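Local structure of DUF1611 domain-containing protein (Anabaena variabilis, 2OBN) at residues E95-L100 / I117-A122; D132-P137 / L203-V208; L187-T192 / H230-G235; V258-A263 / G303-T308; P277-V282 / A321-E326. The protein is of unknown function but couples a Rossmann-like domain to a P-loop domain, a pairing that suggests nucleotide binding. The protein carries 2 engineered substitutions. All blocks are in the same frame, centred on the assembly; numbering follows the deposited sequence.

Interaction 1 (E95-L100 / I117-A122)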
# COMPACT_ATOMS: atom_id res chain seq x y z
N GLU B 95 1.02 -9.37 -31.70
CA GLU B 95 1.55 -10.61 -31.13
C GLU B 95 0.51 -11.33 -30.28
O GLU B 95 0.36 -12.55 -30.35
CB GLU B 95 2.83 -10.34 -30.33
CG GLU B 95 4.05 -9.84 -31.15
CD GLU B 95 4.63 -10.86 -32.15
OE1 GLU B 95 3.89 -11.39 -33.00
OE2 GLU B 95 5.85 -11.12 -32.10
N LEU B 96 -0.24 -10.55 -29.50
CA LEU B 96 -1.29 -11.09 -28.64
C LEU B 96 -2.39 -11.71 -29.49
O LEU B 96 -2.77 -12.87 -29.29
CB LEU B 96 -1.87 -10.00 -27.73
CG LEU B 96 -0.87 -9.28 -26.80
CD1 LEU B 96 -1.58 -8.25 -25.92
CD2 LEU B 96 -0.07 -10.25 -25.95
N LYS B 97 -2.88 -10.95 -30.46
CA LYS B 97 -3.95 -11.42 -31.35
C LYS B 97 -3.56 -12.67 -32.15
O LYS B 97 -4.38 -13.56 -32.34
CB LYS B 97 -4.40 -10.31 -32.30
CG LYS B 97 -5.14 -9.17 -31.59
CD LYS B 97 -5.65 -8.16 -32.58
CE LYS B 97 -6.50 -7.10 -31.92
NZ LYS B 97 -7.14 -6.24 -32.97
N THR B 98 -2.31 -12.71 -32.61
CA THR B 98 -1.79 -13.85 -33.36
C THR B 98 -1.80 -15.13 -32.52
O THR B 98 -2.13 -16.21 -33.02
CB THR B 98 -0.35 -13.58 -33.86
OG1 THR B 98 -0.33 -12.38 -34.64
CG2 THR B 98 0.18 -14.75 -34.70
N ALA B 99 -1.43 -15.01 -31.25
CA ALA B 99 -1.47 -16.13 -30.34
C ALA B 99 -2.92 -16.60 -30.15
O ALA B 99 -3.21 -17.81 -30.20
CB ALA B 99 -0.85 -15.75 -28.99
N LEU B 100 -3.84 -15.65 -29.97
CA LEU B 100 -5.24 -15.99 -29.76
C LEU B 100 -5.87 -16.69 -30.95
O LEU B 100 -6.57 -17.69 -30.77
CB LEU B 100 -6.06 -14.75 -29.35
CG LEU B 100 -5.71 -14.16 -27.97
CD1 LEU B 100 -6.58 -12.97 -27.67
CD2 LEU B 100 -5.85 -15.19 -26.86
N ILE B 117 -11.12 -7.38 -22.74
CA ILE B 117 -10.98 -6.49 -23.88
C ILE B 117 -11.68 -7.20 -25.05
O ILE B 117 -11.24 -8.27 -25.45
CB ILE B 117 -9.50 -6.18 -24.18
CG1 ILE B 117 -8.95 -5.35 -23.01
CG2 ILE B 117 -9.37 -5.46 -25.55
CD1 ILE B 117 -7.56 -4.85 -23.19
N PRO B 118 -12.78 -6.61 -25.57
CA PRO B 118 -13.55 -7.24 -26.65
C PRO B 118 -12.73 -7.72 -27.84
O PRO B 118 -13.00 -8.79 -28.37
CB PRO B 118 -14.49 -6.12 -27.11
CG PRO B 118 -14.64 -5.25 -25.94
CD PRO B 118 -13.36 -5.31 -25.17
N ASP B 119 -11.73 -6.94 -28.22
CA ASP B 119 -10.88 -7.27 -29.38
C ASP B 119 -10.07 -8.54 -29.17
O ASP B 119 -9.67 -9.18 -30.14
CB ASP B 119 -9.93 -6.11 -29.70
CG ASP B 119 -10.64 -4.76 -29.81
OD1 ASP B 119 -11.34 -4.37 -28.85
OD2 ASP B 119 -10.47 -4.09 -30.85
N LEU B 120 -9.82 -8.88 -27.90
CA LEU B 120 -9.11 -10.11 -27.54
C LEU B 120 -10.11 -11.23 -27.25
O LEU B 120 -9.94 -12.34 -27.75
CB LEU B 120 -8.17 -9.88 -26.35
CG LEU B 120 -7.02 -8.88 -26.57
CD1 LEU B 120 -6.12 -8.87 -25.35
CD2 LEU B 120 -6.21 -9.19 -27.84
N ASN B 121 -11.16 -10.95 -26.48
CA ASN B 121 -12.21 -11.96 -26.22
C ASN B 121 -12.80 -12.60 -27.46
O ASN B 121 -13.15 -13.77 -27.43
CB ASN B 121 -13.39 -11.39 -25.41
CG ASN B 121 -13.14 -11.42 -23.93
OD1 ASN B 121 -12.43 -12.31 -23.43
ND2 ASN B 121 -13.73 -10.48 -23.21
N ALA B 122 -12.94 -11.81 -28.53
CA ALA B 122 -13.51 -12.29 -29.78
C ALA B 122 -12.63 -13.36 -30.44
O ALA B 122 -13.14 -14.28 -31.07
CB ALA B 122 -13.73 -11.13 -30.74
O HOH W 1 -8.07 -4.12 -31.32

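Interaction 2 (D132-P137 / L203-V208). With PG4 (tetraethylene glycol), chain H.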
# COMPACT_ATOMS: atom_id res chain seq x y z
N ASP B 132 -5.09 -12.60 -16.01
CA ASP B 132 -4.57 -11.33 -15.52
C ASP B 132 -4.09 -11.61 -14.11
O ASP B 132 -4.85 -11.57 -13.13
CB ASP B 132 -5.65 -10.24 -15.55
CG ASP B 132 -6.10 -9.90 -16.96
OD1 ASP B 132 -5.24 -9.87 -17.87
OD2 ASP B 132 -7.30 -9.62 -17.16
N VAL B 133 -2.80 -11.94 -14.04
CA VAL B 133 -2.14 -12.33 -12.80
C VAL B 133 -2.29 -11.29 -11.70
O VAL B 133 -2.51 -11.66 -10.55
CB VAL B 133 -0.62 -12.59 -13.06
CG1 VAL B 133 0.13 -12.91 -11.75
CG2 VAL B 133 -0.45 -13.69 -14.11
N ARG B 134 -2.20 -10.00 -12.05
CA ARG B 134 -2.32 -8.95 -11.04
C ARG B 134 -3.71 -8.70 -10.45
O ARG B 134 -3.85 -7.86 -9.58
CB ARG B 134 -1.67 -7.64 -11.54
CG ARG B 134 -0.20 -7.54 -11.19
CD ARG B 134 0.45 -6.37 -11.89
NE ARG B 134 1.73 -5.97 -11.30
CZ ARG B 134 2.75 -5.44 -11.99
NH1 ARG B 134 2.73 -5.33 -13.31
NH2 ARG B 134 3.86 -5.08 -11.36
N LYS B 135 -4.74 -9.44 -10.88
CA LYS B 135 -6.08 -9.25 -10.32
C LYS B 135 -6.07 -9.54 -8.81
O LYS B 135 -5.52 -10.54 -8.37
CB LYS B 135 -7.10 -10.14 -11.05
CG LYS B 135 -8.55 -9.90 -10.65
CD LYS B 135 -9.51 -10.73 -11.50
CE LYS B 135 -10.95 -10.54 -11.03
NZ LYS B 135 -11.93 -11.22 -11.95
N GLU B 136 -6.68 -8.65 -8.03
CA GLU B 136 -6.68 -8.76 -6.57
C GLU B 136 -7.41 -10.02 -6.09
O GLU B 136 -8.48 -10.34 -6.61
CB GLU B 136 -7.32 -7.51 -5.97
CG GLU B 136 -7.34 -7.47 -4.46
CD GLU B 136 -7.86 -6.17 -3.88
OE1 GLU B 136 -7.46 -5.08 -4.35
OE2 GLU B 136 -8.65 -6.25 -2.92
N PRO B 137 -6.83 -10.75 -5.12
CA PRO B 137 -7.59 -11.90 -4.62
C PRO B 137 -8.93 -11.49 -4.00
O PRO B 137 -9.10 -10.36 -3.53
CB PRO B 137 -6.67 -12.48 -3.53
CG PRO B 137 -5.32 -11.94 -3.83
CD PRO B 137 -5.53 -10.61 -4.46
N LEU B 203 1.02 -8.51 -4.78
CA LEU B 203 0.75 -7.47 -3.79
C LEU B 203 0.73 -6.03 -4.29
O LEU B 203 -0.06 -5.23 -3.79
CB LEU B 203 1.76 -7.57 -2.65
CG LEU B 203 1.55 -6.68 -1.43
CD1 LEU B 203 0.24 -7.00 -0.75
CD2 LEU B 203 2.71 -6.83 -0.46
N ASP B 204 1.56 -5.69 -5.28
CA ASP B 204 1.61 -4.29 -5.75
C ASP B 204 0.36 -3.83 -6.50
O ASP B 204 0.21 -2.63 -6.77
CB ASP B 204 2.90 -3.98 -6.52
CG ASP B 204 2.97 -4.63 -7.91
OD1 ASP B 204 2.01 -5.24 -8.39
OD2 ASP B 204 4.04 -4.50 -8.53
N ALA B 205 -0.51 -4.78 -6.85
CA ALA B 205 -1.79 -4.50 -7.49
C ALA B 205 -2.95 -4.58 -6.50
O ALA B 205 -4.11 -4.43 -6.90
CB ALA B 205 -2.01 -5.48 -8.62
N VAL B 206 -2.67 -4.86 -5.23
CA VAL B 206 -3.71 -4.91 -4.20
C VAL B 206 -3.96 -3.49 -3.68
O VAL B 206 -3.02 -2.69 -3.56
CB VAL B 206 -3.33 -5.85 -3.02
CG1 VAL B 206 -4.41 -5.82 -1.92
CG2 VAL B 206 -3.12 -7.28 -3.52
N ARG B 207 -5.22 -3.18 -3.37
CA ARG B 207 -5.55 -1.86 -2.81
C ARG B 207 -4.89 -1.72 -1.45
O ARG B 207 -4.79 -2.70 -0.71
CB ARG B 207 -7.07 -1.68 -2.68
CG ARG B 207 -7.80 -1.54 -4.00
CD ARG B 207 -9.30 -1.68 -3.82
NE ARG B 207 -9.70 -3.07 -3.59
CZ ARG B 207 -10.95 -3.49 -3.42
NH1 ARG B 207 -11.97 -2.64 -3.43
NH2 ARG B 207 -11.20 -4.78 -3.23
N VAL B 208 -4.47 -0.49 -1.14
CA VAL B 208 -3.75 -0.20 0.11
C VAL B 208 -4.44 -0.78 1.36
O VAL B 208 -3.79 -1.47 2.15
CB VAL B 208 -3.47 1.33 0.23
CG1 VAL B 208 -3.14 1.76 1.66
CG2 VAL B 208 -2.36 1.74 -0.72
O1 PG4 H . -10.70 -8.34 -2.28
C1 PG4 H . -12.07 -8.11 -1.89
C2 PG4 H . -12.15 -7.09 -0.76
O2 PG4 H . -13.51 -6.69 -0.51
C3 PG4 H . -13.91 -5.39 -0.97
C4 PG4 H . -14.73 -5.52 -2.25
O3 PG4 H . -14.57 -4.39 -3.11
C5 PG4 H . -15.16 -4.58 -4.41
C6 PG4 H . -14.43 -3.78 -5.48
O4 PG4 H . -13.21 -4.44 -5.82
C7 PG4 H . -12.63 -4.02 -7.05
C8 PG4 H . -11.11 -4.19 -7.03
O5 PG4 H . -10.75 -5.50 -6.57
O HOH W 2 -6.71 -3.89 -6.73

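Interaction 3 (L187-T192 / H230-G235)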
# COMPACT_ATOMS: atom_id res chain seq x y z
N LEU B 187 6.52 -18.49 -0.61
CA LEU B 187 5.26 -17.74 -0.85
C LEU B 187 5.51 -16.56 -1.77
O LEU B 187 6.31 -15.69 -1.47
CB LEU B 187 4.66 -17.26 0.46
CG LEU B 187 4.20 -18.38 1.39
CD1 LEU B 187 3.71 -17.79 2.69
CD2 LEU B 187 3.12 -19.21 0.74
N ALA B 188 4.81 -16.56 -2.90
CA ALA B 188 4.98 -15.54 -3.93
C ALA B 188 4.16 -14.31 -3.61
O ALA B 188 3.02 -14.43 -3.19
CB ALA B 188 4.59 -16.10 -5.30
N THR B 189 4.74 -13.14 -3.87
CA THR B 189 4.13 -11.85 -3.57
C THR B 189 4.17 -10.85 -4.77
O THR B 189 3.82 -9.66 -4.61
CB THR B 189 4.85 -11.22 -2.39
OG1 THR B 189 6.23 -11.05 -2.73
CG2 THR B 189 4.73 -12.10 -1.16
N GLY B 190 4.57 -11.32 -5.96
CA GLY B 190 4.61 -10.50 -7.17
C GLY B 190 4.16 -11.34 -8.35
O GLY B 190 4.03 -12.57 -8.23
N GLN B 191 3.89 -10.70 -9.48
CA GLN B 191 3.38 -11.42 -10.69
C GLN B 191 4.31 -12.55 -11.17
O GLN B 191 3.84 -13.65 -11.50
CB GLN B 191 3.01 -10.45 -11.85
CG GLN B 191 4.16 -9.71 -12.58
CD GLN B 191 4.77 -8.61 -11.76
OE1 GLN B 191 4.25 -8.26 -10.70
NE2 GLN B 191 5.87 -8.04 -12.24
N THR B 192 5.62 -12.27 -11.18
CA THR B 192 6.61 -13.28 -11.56
C THR B 192 6.54 -14.48 -10.63
O THR B 192 6.48 -15.62 -11.08
CB THR B 192 8.04 -12.73 -11.52
OG1 THR B 192 8.14 -11.60 -12.39
CG2 THR B 192 9.05 -13.78 -11.93
N HIS B 230 9.01 -18.84 3.62
CA HIS B 230 9.89 -17.87 2.97
C HIS B 230 9.04 -16.91 2.14
O HIS B 230 8.62 -17.24 1.03
CB HIS B 230 10.89 -18.58 2.05
CG HIS B 230 11.66 -19.66 2.73
ND1 HIS B 230 12.89 -19.45 3.31
CD2 HIS B 230 11.35 -20.96 2.95
CE1 HIS B 230 13.32 -20.58 3.85
NE2 HIS B 230 12.40 -21.51 3.65
N ILE B 231 8.76 -15.73 2.69
CA ILE B 231 7.95 -14.75 2.00
C ILE B 231 8.81 -13.90 1.03
O ILE B 231 9.77 -13.23 1.44
CB ILE B 231 7.17 -13.84 2.98
CG1 ILE B 231 6.29 -14.65 3.95
CG2 ILE B 231 6.29 -12.84 2.21
CD1 ILE B 231 6.92 -15.08 5.25
N GLU B 232 8.46 -13.96 -0.26
CA GLU B 232 9.13 -13.17 -1.29
C GLU B 232 9.03 -11.68 -0.96
O GLU B 232 7.94 -11.18 -0.71
CB GLU B 232 8.50 -13.43 -2.67
CG GLU B 232 9.07 -12.55 -3.79
CD GLU B 232 8.41 -12.75 -5.14
OE1 GLU B 232 7.36 -13.41 -5.20
OE2 GLU B 232 8.94 -12.20 -6.14
N GLY B 233 10.16 -10.99 -0.95
CA GLY B 233 10.16 -9.57 -0.72
C GLY B 233 9.76 -8.77 -1.96
O GLY B 233 9.82 -9.27 -3.10
N GLN B 234 9.34 -7.53 -1.71
CA GLN B 234 8.97 -6.58 -2.76
C GLN B 234 9.29 -5.17 -2.28
O GLN B 234 9.18 -4.86 -1.09
CB GLN B 234 7.48 -6.65 -3.11
CG GLN B 234 6.92 -8.00 -3.51
CD GLN B 234 7.39 -8.49 -4.87
OE1 GLN B 234 7.96 -7.74 -5.67
NE2 GLN B 234 7.11 -9.77 -5.15
N GLY B 235 9.71 -4.33 -3.22
CA GLY B 235 9.99 -2.94 -2.93
C GLY B 235 11.22 -2.69 -2.09
O GLY B 235 12.11 -3.53 -2.00

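Interaction 4 (V258-A263 / G303-T308)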
# COMPACT_ATOMS: atom_id res chain seq x y z
N VAL B 258 16.03 -11.03 6.16
CA VAL B 258 17.30 -11.17 5.44
C VAL B 258 17.36 -9.96 4.51
O VAL B 258 16.44 -9.74 3.69
CB VAL B 258 17.38 -12.49 4.65
CG1 VAL B 258 18.63 -12.53 3.77
CG2 VAL B 258 17.36 -13.68 5.60
N LEU B 259 18.39 -9.15 4.66
CA LEU B 259 18.54 -7.94 3.86
C LEU B 259 19.33 -8.24 2.59
O LEU B 259 20.44 -8.73 2.66
CB LEU B 259 19.23 -6.84 4.69
CG LEU B 259 19.51 -5.49 4.01
CD1 LEU B 259 18.24 -4.86 3.45
CD2 LEU B 259 20.19 -4.52 4.97
N VAL B 260 18.75 -7.92 1.43
CA VAL B 260 19.42 -8.13 0.15
C VAL B 260 19.99 -6.79 -0.32
O VAL B 260 19.40 -5.73 -0.11
CB VAL B 260 18.45 -8.74 -0.89
CG1 VAL B 260 19.22 -9.21 -2.16
CG2 VAL B 260 17.67 -9.90 -0.27
N HIS B 261 21.18 -6.83 -0.92
CA HIS B 261 21.84 -5.64 -1.39
C HIS B 261 22.83 -5.94 -2.50
O HIS B 261 23.53 -6.94 -2.45
CB HIS B 261 22.53 -4.96 -0.21
CG HIS B 261 23.43 -3.82 -0.59
ND1 HIS B 261 22.96 -2.60 -1.03
CD2 HIS B 261 24.78 -3.72 -0.55
CE1 HIS B 261 23.99 -1.80 -1.25
NE2 HIS B 261 25.10 -2.46 -0.98
N ARG B 262 22.87 -5.09 -3.52
CA ARG B 262 23.83 -5.24 -4.61
C ARG B 262 25.12 -4.54 -4.21
O ARG B 262 25.12 -3.34 -3.96
CB ARG B 262 23.31 -4.68 -5.94
CG ARG B 262 24.35 -4.75 -7.06
CD ARG B 262 23.83 -4.22 -8.38
NE ARG B 262 22.79 -5.08 -8.95
CZ ARG B 262 21.50 -4.78 -9.09
NH1 ARG B 262 20.99 -3.59 -8.78
NH2 ARG B 262 20.71 -5.70 -9.62
N ALA B 263 26.21 -5.31 -4.15
CA ALA B 263 27.51 -4.79 -3.78
C ALA B 263 27.88 -3.58 -4.64
O ALA B 263 27.79 -3.62 -5.87
CB ALA B 263 28.57 -5.89 -3.93
N GLY B 303 21.17 -11.46 8.68
CA GLY B 303 22.27 -11.57 7.75
C GLY B 303 21.98 -10.80 6.48
O GLY B 303 20.87 -10.31 6.25
N ILE B 304 23.00 -10.71 5.64
CA ILE B 304 22.92 -9.97 4.43
C ILE B 304 23.18 -10.87 3.24
O ILE B 304 24.16 -11.60 3.22
CB ILE B 304 23.91 -8.77 4.49
CG1 ILE B 304 23.44 -7.79 5.57
CG2 ILE B 304 24.01 -8.06 3.12
CD1 ILE B 304 24.38 -6.71 5.91
N ALA B 305 22.26 -10.84 2.26
CA ALA B 305 22.42 -11.55 0.99
C ALA B 305 22.98 -10.54 -0.03
O ALA B 305 22.26 -9.70 -0.58
CB ALA B 305 21.12 -12.13 0.54
N LEU B 306 24.27 -10.64 -0.29
CA LEU B 306 24.96 -9.71 -1.16
C LEU B 306 24.94 -10.15 -2.62
O LEU B 306 25.44 -11.22 -2.96
CB LEU B 306 26.41 -9.56 -0.67
CG LEU B 306 27.21 -8.36 -1.14
CD1 LEU B 306 26.62 -7.03 -0.66
CD2 LEU B 306 28.65 -8.51 -0.64
N ASN B 307 24.35 -9.32 -3.49
CA ASN B 307 24.32 -9.61 -4.92
C ASN B 307 25.65 -9.09 -5.49
O ASN B 307 25.87 -7.88 -5.56
CB ASN B 307 23.08 -8.99 -5.57
CG ASN B 307 22.98 -9.25 -7.08
OD1 ASN B 307 23.94 -9.62 -7.73
ND2 ASN B 307 21.79 -9.03 -7.65
N THR B 308 26.52 -10.04 -5.85
CA THR B 308 27.84 -9.75 -6.40
C THR B 308 28.00 -10.21 -7.85
O THR B 308 29.11 -10.25 -8.35
CB THR B 308 28.94 -10.50 -5.60
OG1 THR B 308 28.81 -11.92 -5.82
CG2 THR B 308 28.88 -10.18 -4.10
O HOH W 3 24.99 -7.42 -9.34
O HOH W 4 21.32 -8.75 -10.55

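Interaction 5 (P277-V282 / A321-E326)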
# COMPACT_ATOMS: atom_id res chain seq x y z
N PRO B 277 21.64 4.56 2.18
CA PRO B 277 22.54 4.77 3.32
C PRO B 277 23.48 3.57 3.59
O PRO B 277 23.31 2.49 3.00
CB PRO B 277 21.57 4.92 4.51
CG PRO B 277 20.19 5.07 3.93
CD PRO B 277 20.22 4.47 2.58
N PRO B 278 24.48 3.76 4.46
CA PRO B 278 25.33 2.62 4.81
C PRO B 278 24.45 1.52 5.37
O PRO B 278 23.40 1.83 5.95
CB PRO B 278 26.24 3.18 5.90
CG PRO B 278 26.27 4.67 5.66
CD PRO B 278 24.88 4.99 5.16
N LEU B 279 24.86 0.26 5.23
CA LEU B 279 24.05 -0.88 5.65
C LEU B 279 23.63 -0.92 7.11
O LEU B 279 22.50 -1.33 7.39
CB LEU B 279 24.68 -2.21 5.21
CG LEU B 279 24.65 -2.48 3.69
CD1 LEU B 279 25.34 -3.80 3.33
CD2 LEU B 279 23.22 -2.50 3.14
N PRO B 280 24.51 -0.49 8.06
CA PRO B 280 24.06 -0.44 9.46
C PRO B 280 22.82 0.44 9.64
O PRO B 280 21.95 0.11 10.44
CB PRO B 280 25.26 0.17 10.20
CG PRO B 280 26.41 -0.17 9.38
CD PRO B 280 25.91 -0.07 7.95
N GLU B 281 22.75 1.55 8.90
CA GLU B 281 21.57 2.43 8.95
C GLU B 281 20.35 1.79 8.33
O GLU B 281 19.24 1.97 8.83
CB GLU B 281 21.85 3.80 8.29
CG GLU B 281 22.76 4.70 9.13
CD GLU B 281 22.15 4.96 10.49
OE1 GLU B 281 21.00 5.44 10.55
OE2 GLU B 281 22.82 4.66 11.50
N VAL B 282 20.54 1.05 7.24
CA VAL B 282 19.44 0.37 6.57
C VAL B 282 18.91 -0.74 7.51
O VAL B 282 17.70 -0.96 7.61
CB VAL B 282 19.86 -0.21 5.18
CG1 VAL B 282 18.70 -0.94 4.52
CG2 VAL B 282 20.40 0.88 4.24
N ALA B 321 33.42 -10.12 2.59
CA ALA B 321 34.25 -9.88 3.77
C ALA B 321 34.05 -8.46 4.31
O ALA B 321 33.97 -8.26 5.52
CB ALA B 321 35.74 -10.13 3.45
N HIS B 322 33.98 -7.49 3.40
CA HIS B 322 33.77 -6.08 3.76
C HIS B 322 32.40 -5.86 4.41
O HIS B 322 32.28 -5.11 5.36
CB HIS B 322 33.90 -5.19 2.51
CG HIS B 322 33.71 -3.73 2.79
ND1 HIS B 322 34.76 -2.89 3.13
CD2 HIS B 322 32.60 -2.95 2.77
CE1 HIS B 322 34.30 -1.67 3.32
NE2 HIS B 322 32.99 -1.67 3.11
N THR B 323 31.38 -6.50 3.87
CA THR B 323 30.01 -6.39 4.39
C THR B 323 29.89 -6.94 5.82
O THR B 323 29.17 -6.40 6.64
CB THR B 323 29.02 -7.12 3.47
OG1 THR B 323 29.09 -6.55 2.16
CG2 THR B 323 27.59 -7.02 4.01
N ILE B 324 30.60 -8.02 6.10
CA ILE B 324 30.62 -8.63 7.43
C ILE B 324 31.32 -7.71 8.43
O ILE B 324 30.87 -7.53 9.57
CB ILE B 324 31.34 -10.00 7.39
CG1 ILE B 324 30.48 -10.99 6.60
CG2 ILE B 324 31.64 -10.51 8.80
CD1 ILE B 324 31.17 -12.31 6.24
N ALA B 325 32.45 -7.14 8.01
CA ALA B 325 33.20 -6.23 8.87
C ALA B 325 32.34 -5.01 9.18
O ALA B 325 32.21 -4.61 10.34
CB ALA B 325 34.51 -5.83 8.21
N GLU B 326 31.73 -4.43 8.15
CA GLU B 326 30.92 -3.24 8.35
C GLU B 326 29.69 -3.45 9.23
O GLU B 326 29.42 -2.63 10.11
CB GLU B 326 30.44 -2.69 7.01
CG GLU B 326 29.74 -1.32 7.13
CD GLU B 326 29.12 -0.86 5.85
OE1 GLU B 326 28.93 -1.71 4.95
OE2 GLU B 326 28.81 0.34 5.73

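Interaction 1 (E95-L100 / I117-A122)
L100 and L120 set their side chains against each other at about a right angle, one branch meeting the other's stem. The CD1 methyl of L100 reaches to 3.7 Å from CB of L120 and lies also 3.4 Å from the backbone O of L120, a close approach that ties the leucine to main chain as well as side chain. L120 answers with CD2. Its CG lies anti to the carbonyl carbon (chi1 -62°), which sends CD2 across the gap between the two helices, over CD1 of L100. The same methyl touches K97, whose CG is 3.9 Å away, and here too the two side chains cross nearly perpendicularly. L96 comes in more distantly, with CB 4.4 Å from L120 CD2. Beyond CG the lysine runs fully extended toward the more exposed side, so that its CE passes 4.2 Å from CB of D119 while NZ stays short of a salt bridge to the D119 carboxylate. NZ donates instead to a water 2.8 Å away; that water also lies near D119 OD2, but too close for the link to be more than doubtful. W93 packs against L120, and L123 against K97 and L100. L120, set against L96, K97 and L100 with charged groups on the outer side, joins helix 92-101 to the short helix 118-121 at the periphery of the Rossmann-like domain.

Interaction 2 (D132-P137 / L203-V208)
R134 and D204 form the first of two salt bridges, the arginine gripping side-on. NE donates to D204 OD1 at 3.0 Å and NH2 to OD2 at 2.9 Å; both oxygens use their syn lone pairs, and the guanidinium and carboxylate planes differ by only 30°. The second pair, R207 with E136, has the same nitrogens but a more twisted meeting, its planes 45° apart. R207 NH2 reaches E136 OE2 at 3.0 Å from above the carboxylate plane, whereas NE meets OE1 on the syn side, somewhat out of that plane. E136 gets there by an extended chain whose CG is anti to the backbone N (chi1 -178°). Main chain adds to this grip: R207 N also donates to OE1, at 3.1 Å, from the opposite face to NE, and a water bridges the same oxygen to the carbonyl of A205. Apolar contact fills the middle, where the A205 methyl lies 3.6 Å from CB of R134 and CD of P137 faces CG2 of V206 at 4.2 Å. A tetraethylene glycol, probably from the crystallisation liquor, covers one face of the R207 guanidinium and accepts from NH1 through O3. The two segments join the exit of strand 130-132 to the loop leading into helix 208-222. V133 packs on helix 191-197, L203 on helices 208-222 and 245-252, and the second subunit forms backbone hydrogen bonds with D204, V206 and V208, while its D209 comes close to the D204 carboxylate.

Interaction 3 (L187-T192 / H230-G235)
T189 and E232 make the tight part of this contact, with Q234 and G190. The T189 hydroxyl donates to the backbone O of E232 at 2.6 Å, from above the carbonyl plane, and accepts from Q234 NE2 at 2.9 Å, close to the plane of the amide. OG1 sits between the backbone N and the carbonyl carbon (chi1 60°), the crowded position, which turns it to both partners. Although Q234 is partly exposed, its amide end is packed into T189 and G190; a side chain on G190 would run into NE2, so the absence of one lets the amide lie close to the backbone. The extended, buried E232 chain brings OE1 to the N-H of T189 at 3.0 Å.

Just before, parallel strand pairing brings L187 N to H230 O and E232 N to L187 O. Here the side chains pack loosely, L187 CD1 coming no nearer I231 CG1 than 4.3 Å.

The E232 side chain lies about 5 Å from a phosphate ion, probably from the crystallisation liquor, that may mark a pocket. Strand 184-187, outermost in the sheet within this chain, pairs with 228-231. Helix 208-222 packs on L187 and T189, helix 245-252 on I231 and Q234, and helix 166-179 on H230 and E232.

Interaction 4 (V258-A263 / G303-T308)
H261 and L306 lie side by side and point the same way, with CD1 of the leucine at the ring edge, 3.8 Å from CD2 of H261. That methyl also rests 3.6 Å from the H261 carbonyl O, while CG of L306 meets CB of A263. Were L306 an alanine, the ring edge of H261 and the A263 methyl would probably lose the leucine branch between them, opening a gap there. On the other face, the methyl of A305 sits 4.1 Å from CG1 of V258 and close to V260. Five backbone bonds join the strands, with N307 N to H261 O, at 2.7 Å, the shortest. Strands 256-262 and 301-307 are the two parallel strands of a beta-alpha-beta crossover through helix 279-291, their segments 21° apart within the sheet of the P-loop domain.

At the end of the strands, R262 and N307 also run alongside each other, linked by two waters: one accepts from R262 NE and donates to N307 OD1, the other accepts from R262 NH2 and N307 ND2. N307 ND2 further donates to I164 O, R262 NH2 to A163 O, and H261 ND1 is hydrogen-bonded to T160 OG1. Around the sheet, helix 313-327 covers I304 and L306, and K166 and T169 of helix 166-179 lie against V260.

Interaction 5 (P277-V282 / A321-E326)
Two helices flanking one face of the P-loop domain's parallel sheet meet here, P280 and L279 of helix 279-291 facing E326 and T323 of helix 313-327. The first turn of helix 279-291, with P278 as its N-cap, lies against the last turns of the other helix. E326 carries most of the contact. Its CG is anti to the backbone N (chi1 -172°) and the chain runs out extended, crossing the P280 ring at about a right angle. OE2 comes 3.7 Å from CD of P280 and 3.8 Å from CB of P278, while CG of P280 reaches back to the E326 backbone O at 4.0 Å. No hydrogen bond spans the gap: L279 N is 4.0 Å from OE2. The carboxylate nevertheless stands beside the N-terminal end of a helix, where its negative charge would probably be favoured. A serine at P280 would remove the ring's CG and CD, and is likely to leave the exposed E326 chain less held and freer to turn.

Beneath, toward the sheet, the contact becomes apolar and buried. L279 also touches L259, H261 and I304, and T323 rests on I304 and L306, so both residues bridge the helices to the strands. T323 OG1 is hydrogen-bonded to A319 O of its own helix, which leaves CG2 to face L279 CD1 at 4.0 Å.

In the fold
Interactions 3 and 4 lie in the buried sheet of the P-loop domain, their centres about 16 Å apart. Interaction 4 rests on backbone pairing; interaction 3 begins so and passes to side-chain bonds of T189, E232 and Q234. Interactions 1 and 5, their centres about 50 Å apart, are helix pairings far from the chain's centre, yet the first is largely buried and the second only partly. Both combine aliphatic contact with charged groups on the outer side. Interaction 5 covers the strands of interaction 4, L279 and T323 touching H261, I304 and L306. Interaction 2, the one with salt bridges across it, joins the Rossmann-like and P-loop parts beside the second subunit; it meets interaction 3 where L203 N approaches T189 O at 3.0 Å, probably as a hydrogen bond.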